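Local structure of ABC transporter substrate-binding protein (Bradyrhizobium japonicum, 4I1D) at residues Phe104-Phe116 with Leu194-Asn206. The protein is a periplasmic substrate-binding protein of an ABC transporter that can hold D-malate and probably delivers a small solute for uptake. Sequence-based numbering, arbitrary orientation.
Sequences FYSSVLAYSQKTF and LNDGEVDMEMAWN. With MLT (D-malate), chain U; ACT (acetate ion), chain R.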
# COMPACT_ATOMS: atom_id res chain seq x y z
N PHE A 104 -7.09 -38.33 -22.62
CA PHE A 104 -5.70 -38.23 -22.18
C PHE A 104 -4.92 -37.27 -23.06
O PHE A 104 -5.07 -37.27 -24.28
CB PHE A 104 -5.03 -39.60 -22.22
CG PHE A 104 -5.50 -40.53 -21.16
CD1 PHE A 104 -6.59 -41.35 -21.39
CD2 PHE A 104 -4.85 -40.59 -19.94
CE1 PHE A 104 -7.03 -42.23 -20.41
CE2 PHE A 104 -5.28 -41.46 -18.95
CZ PHE A 104 -6.38 -42.28 -19.18
N TYR A 105 -4.09 -36.44 -22.41
CA TYR A 105 -3.16 -35.55 -23.10
C TYR A 105 -1.79 -35.64 -22.46
O TYR A 105 -1.67 -36.13 -21.34
CB TYR A 105 -3.65 -34.10 -23.05
CG TYR A 105 -3.81 -33.51 -21.66
CD1 TYR A 105 -2.88 -32.62 -21.14
CD2 TYR A 105 -4.90 -33.83 -20.88
CE1 TYR A 105 -3.04 -32.06 -19.87
CE2 TYR A 105 -5.07 -33.29 -19.61
CZ TYR A 105 -4.15 -32.40 -19.12
OH TYR A 105 -4.34 -31.87 -17.86
N SER A 106 -0.77 -35.14 -23.15
CA SER A 106 0.59 -35.18 -22.62
C SER A 106 1.25 -33.82 -22.60
O SER A 106 1.01 -32.98 -23.48
CB SER A 106 1.45 -36.15 -23.44
OG SER A 106 0.89 -37.45 -23.45
N SER A 107 2.08 -33.60 -21.58
CA SER A 107 3.05 -32.52 -21.61
C SER A 107 4.31 -33.13 -22.19
O SER A 107 4.80 -34.12 -21.68
CB SER A 107 3.33 -31.98 -20.21
OG SER A 107 2.18 -31.33 -19.69
N VAL A 108 4.83 -32.56 -23.28
CA VAL A 108 5.95 -33.17 -23.99
C VAL A 108 7.10 -32.19 -24.25
O VAL A 108 6.93 -30.97 -24.23
CB VAL A 108 5.50 -33.80 -25.34
CG1 VAL A 108 4.59 -35.00 -25.11
CG2 VAL A 108 4.81 -32.76 -26.22
N LEU A 109 8.28 -32.76 -24.47
CA LEU A 109 9.41 -32.01 -24.99
C LEU A 109 9.15 -31.70 -26.48
O LEU A 109 9.15 -32.60 -27.32
CB LEU A 109 10.69 -32.84 -24.83
CG LEU A 109 12.01 -32.26 -25.36
CD1 LEU A 109 12.19 -30.83 -24.91
CD2 LEU A 109 13.23 -33.11 -24.95
N ALA A 110 8.88 -30.44 -26.77
CA ALA A 110 8.71 -29.97 -28.14
C ALA A 110 9.97 -29.21 -28.54
O ALA A 110 10.68 -28.67 -27.68
CB ALA A 110 7.47 -29.05 -28.27
N TYR A 111 10.24 -29.18 -29.84
CA TYR A 111 11.49 -28.63 -30.32
C TYR A 111 11.37 -28.22 -31.79
O TYR A 111 10.58 -28.78 -32.53
CB TYR A 111 12.62 -29.65 -30.15
CG TYR A 111 12.40 -30.92 -30.94
CD1 TYR A 111 11.78 -32.03 -30.37
CD2 TYR A 111 12.80 -31.00 -32.27
CE1 TYR A 111 11.57 -33.19 -31.10
CE2 TYR A 111 12.59 -32.16 -33.02
CZ TYR A 111 11.96 -33.25 -32.43
OH TYR A 111 11.75 -34.39 -33.16
N SER A 112 12.18 -27.24 -32.18
CA SER A 112 12.24 -26.76 -33.56
C SER A 112 13.07 -27.67 -34.46
O SER A 112 14.21 -28.04 -34.13
CB SER A 112 12.82 -25.35 -33.57
OG SER A 112 13.31 -25.00 -34.86
N GLN A 113 12.52 -28.03 -35.61
CA GLN A 113 13.25 -28.83 -36.59
C GLN A 113 14.25 -28.01 -37.37
O GLN A 113 15.18 -28.57 -37.95
CB GLN A 113 12.30 -29.55 -37.56
CG GLN A 113 11.52 -30.68 -36.93
CD GLN A 113 10.30 -31.05 -37.76
OE1 GLN A 113 9.89 -30.30 -38.65
NE2 GLN A 113 9.71 -32.21 -37.47
N LYS A 114 14.07 -26.69 -37.40
CA LYS A 114 15.05 -25.82 -38.03
C LYS A 114 16.32 -25.81 -37.19
O LYS A 114 17.44 -25.87 -37.72
CB LYS A 114 14.51 -24.40 -38.22
CG LYS A 114 13.74 -24.19 -39.53
CD LYS A 114 13.17 -22.77 -39.65
CE LYS A 114 12.18 -22.66 -40.82
NZ LYS A 114 11.49 -21.33 -40.90
N THR A 115 16.15 -25.78 -35.87
CA THR A 115 17.29 -25.81 -34.97
C THR A 115 17.87 -27.21 -34.86
O THR A 115 19.08 -27.37 -34.77
CB THR A 115 16.92 -25.31 -33.56
OG1 THR A 115 16.18 -24.08 -33.66
CG2 THR A 115 18.18 -25.08 -32.73
N PHE A 116 17.02 -28.22 -34.85
CA PHE A 116 17.49 -29.60 -34.72
C PHE A 116 17.02 -30.47 -35.87
O PHE A 116 16.06 -31.24 -35.74
CB PHE A 116 17.07 -30.20 -33.39
CG PHE A 116 17.47 -29.38 -32.20
CD1 PHE A 116 18.77 -29.39 -31.74
CD2 PHE A 116 16.53 -28.59 -31.54
CE1 PHE A 116 19.15 -28.63 -30.65
CE2 PHE A 116 16.89 -27.83 -30.44
CZ PHE A 116 18.20 -27.85 -30.00
N LEU A 194 6.93 -21.45 -30.20
CA LEU A 194 7.50 -22.40 -31.15
C LEU A 194 7.41 -21.84 -32.57
O LEU A 194 8.36 -21.91 -33.34
CB LEU A 194 6.78 -23.74 -31.09
CG LEU A 194 7.23 -24.76 -30.05
CD1 LEU A 194 6.41 -26.01 -30.21
CD2 LEU A 194 8.71 -25.07 -30.23
N ASN A 195 6.25 -21.27 -32.90
CA ASN A 195 5.99 -20.81 -34.26
C ASN A 195 6.91 -19.68 -34.75
O ASN A 195 7.30 -19.67 -35.91
CB ASN A 195 4.52 -20.39 -34.41
CG ASN A 195 4.14 -20.11 -35.86
OD1 ASN A 195 4.12 -21.01 -36.70
ND2 ASN A 195 3.85 -18.85 -36.17
N ASP A 196 7.22 -18.73 -33.87
CA ASP A 196 8.04 -17.58 -34.30
C ASP A 196 9.51 -17.76 -33.98
O ASP A 196 10.32 -16.89 -34.30
CB ASP A 196 7.52 -16.24 -33.73
CG ASP A 196 7.43 -16.23 -32.21
OD1 ASP A 196 8.13 -17.04 -31.55
OD2 ASP A 196 6.66 -15.40 -31.66
N GLY A 197 9.85 -18.88 -33.36
CA GLY A 197 11.24 -19.21 -33.11
C GLY A 197 11.79 -18.57 -31.85
O GLY A 197 12.99 -18.60 -31.63
N GLU A 198 10.93 -17.99 -31.02
CA GLU A 198 11.38 -17.40 -29.77
C GLU A 198 12.04 -18.46 -28.89
O GLU A 198 12.96 -18.16 -28.15
CB GLU A 198 10.24 -16.70 -29.03
CG GLU A 198 10.69 -15.73 -27.94
CD GLU A 198 11.87 -14.85 -28.36
OE1 GLU A 198 11.77 -14.13 -29.38
OE2 GLU A 198 12.91 -14.88 -27.65
N VAL A 199 11.57 -19.70 -28.97
CA VAL A 199 12.27 -20.79 -28.30
C VAL A 199 12.58 -21.92 -29.28
O VAL A 199 11.84 -22.13 -30.24
CB VAL A 199 11.53 -21.31 -27.06
CG1 VAL A 199 11.30 -20.17 -26.07
CG2 VAL A 199 10.20 -21.96 -27.44
N ASP A 200 13.69 -22.62 -29.04
CA ASP A 200 14.09 -23.75 -29.87
C ASP A 200 13.56 -25.05 -29.29
O ASP A 200 13.46 -26.06 -30.00
CB ASP A 200 15.62 -23.79 -29.99
CG ASP A 200 16.19 -22.51 -30.58
OD1 ASP A 200 15.91 -22.23 -31.77
OD2 ASP A 200 16.91 -21.78 -29.86
N MSE A 201 13.21 -25.02 -28.01
CA MSE A 201 12.67 -26.19 -27.35
C MSE A 201 11.88 -25.77 -26.11
O MSE A 201 12.17 -24.74 -25.49
CB MSE A 201 13.79 -27.16 -26.98
CG MSE A 201 14.44 -26.90 -25.64
SE MSE A 201 16.08 -27.96 -25.42
CE MSE A 201 17.16 -27.05 -26.76
N GLU A 202 10.89 -26.57 -25.75
CA GLU A 202 10.06 -26.25 -24.60
C GLU A 202 9.23 -27.45 -24.20
O GLU A 202 9.10 -28.42 -24.96
CB GLU A 202 9.12 -25.08 -24.93
CG GLU A 202 7.92 -25.47 -25.80
CD GLU A 202 6.98 -24.31 -26.10
OE1 GLU A 202 7.00 -23.30 -25.36
OE2 GLU A 202 6.21 -24.42 -27.08
N MSE A 203 8.70 -27.40 -22.98
CA MSE A 203 7.62 -28.29 -22.62
C MSE A 203 6.36 -27.65 -23.15
O MSE A 203 6.23 -26.43 -23.12
CB MSE A 203 7.49 -28.48 -21.12
CG MSE A 203 6.28 -29.34 -20.78
SE MSE A 203 5.97 -29.60 -18.88
CE MSE A 203 7.70 -30.29 -18.41
N ALA A 204 5.44 -28.47 -23.63
CA ALA A 204 4.18 -27.99 -24.18
C ALA A 204 3.19 -29.15 -24.24
O ALA A 204 3.58 -30.32 -24.29
CB ALA A 204 4.40 -27.40 -25.59
N TRP A 205 1.90 -28.83 -24.24
CA TRP A 205 0.87 -29.83 -24.42
C TRP A 205 0.91 -30.35 -25.86
O TRP A 205 1.00 -29.57 -26.82
CB TRP A 205 -0.49 -29.24 -24.05
CG TRP A 205 -0.59 -28.91 -22.55
CD1 TRP A 205 -0.28 -29.75 -21.51
CD2 TRP A 205 -1.02 -27.68 -21.94
NE1 TRP A 205 -0.50 -29.13 -20.31
CE2 TRP A 205 -0.95 -27.86 -20.54
CE3 TRP A 205 -1.47 -26.46 -22.45
CZ2 TRP A 205 -1.29 -26.85 -19.64
CZ3 TRP A 205 -1.82 -25.46 -21.55
CH2 TRP A 205 -1.73 -25.66 -20.17
N ASN A 206 0.85 -31.66 -26.02
CA ASN A 206 1.08 -32.25 -27.34
C ASN A 206 0.10 -31.72 -28.38
O ASN A 206 0.44 -31.59 -29.56
CB ASN A 206 1.02 -33.77 -27.27
CG ASN A 206 -0.39 -34.29 -27.09
OD1 ASN A 206 -0.92 -34.29 -25.99
ND2 ASN A 206 -1.01 -34.72 -28.19
C1 MLT U . -4.50 -22.09 -20.92
O1 MLT U . -5.54 -21.48 -20.59
O2 MLT U . -3.63 -22.32 -20.05
C2 MLT U . -4.30 -22.55 -22.34
O3 MLT U . -4.83 -21.65 -23.31
C3 MLT U . -4.98 -23.88 -22.51
C4 MLT U . -4.98 -24.20 -23.98
O4 MLT U . -5.93 -23.82 -24.70
O5 MLT U . -4.04 -24.84 -24.50
C ACT R . 10.59 -21.98 -36.59
O ACT R . 11.32 -22.70 -35.87
OXT ACT R . 9.47 -22.46 -36.91
CH3 ACT R . 11.03 -20.61 -37.04
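An antiparallel strand pair in the sheet of one lobe of this periplasmic binding protein runs from the malate pocket, where Tyr105 meets Trp205, to a turn where Thr115 meets Asp200. Between these ends, backbone hydrogen bonds join Val108 with Ala204 and Ala110 with Glu202. On the face carrying Ala110 and Ala204, the small methyl groups leave room for Leu194, whose CD1 lies 3.8 Å from Ala110 CB, and Val209 of helix 206-214 packs against all three. At the pocket end, Tyr105 turns a ring edge to the face of the Trp205 pyrrole ring, the planes at 77°. CZ3, on the six-membered ring of the indole, comes 3.7 Å from MLT C3. Ser107 OG, hydrogen-bonded to Gln229 OE1, sits 3.4 Å from Trp205 CD1. With an alanine in place of Trp205, the Tyr105 edge would probably lose its aromatic partner and a gap open beside the malate. Next along, Asn206 folds back, CG between its own N and carbonyl carbon (chi1 73°), and OD1 accepts from Ser106 N at 3.0 Å; ND2 reaches Asp266. At the other end Thr115 OG1 donates to Asp200 OD1 (2.7 Å) from above the carboxylate plane, while OD2 accepts a hydrogen bond from Arg136 N. With both its oxygens engaged, the Asp200 carboxylate is probably held against rotation and links the turn after strand 104-112 to the start of strand 201-205.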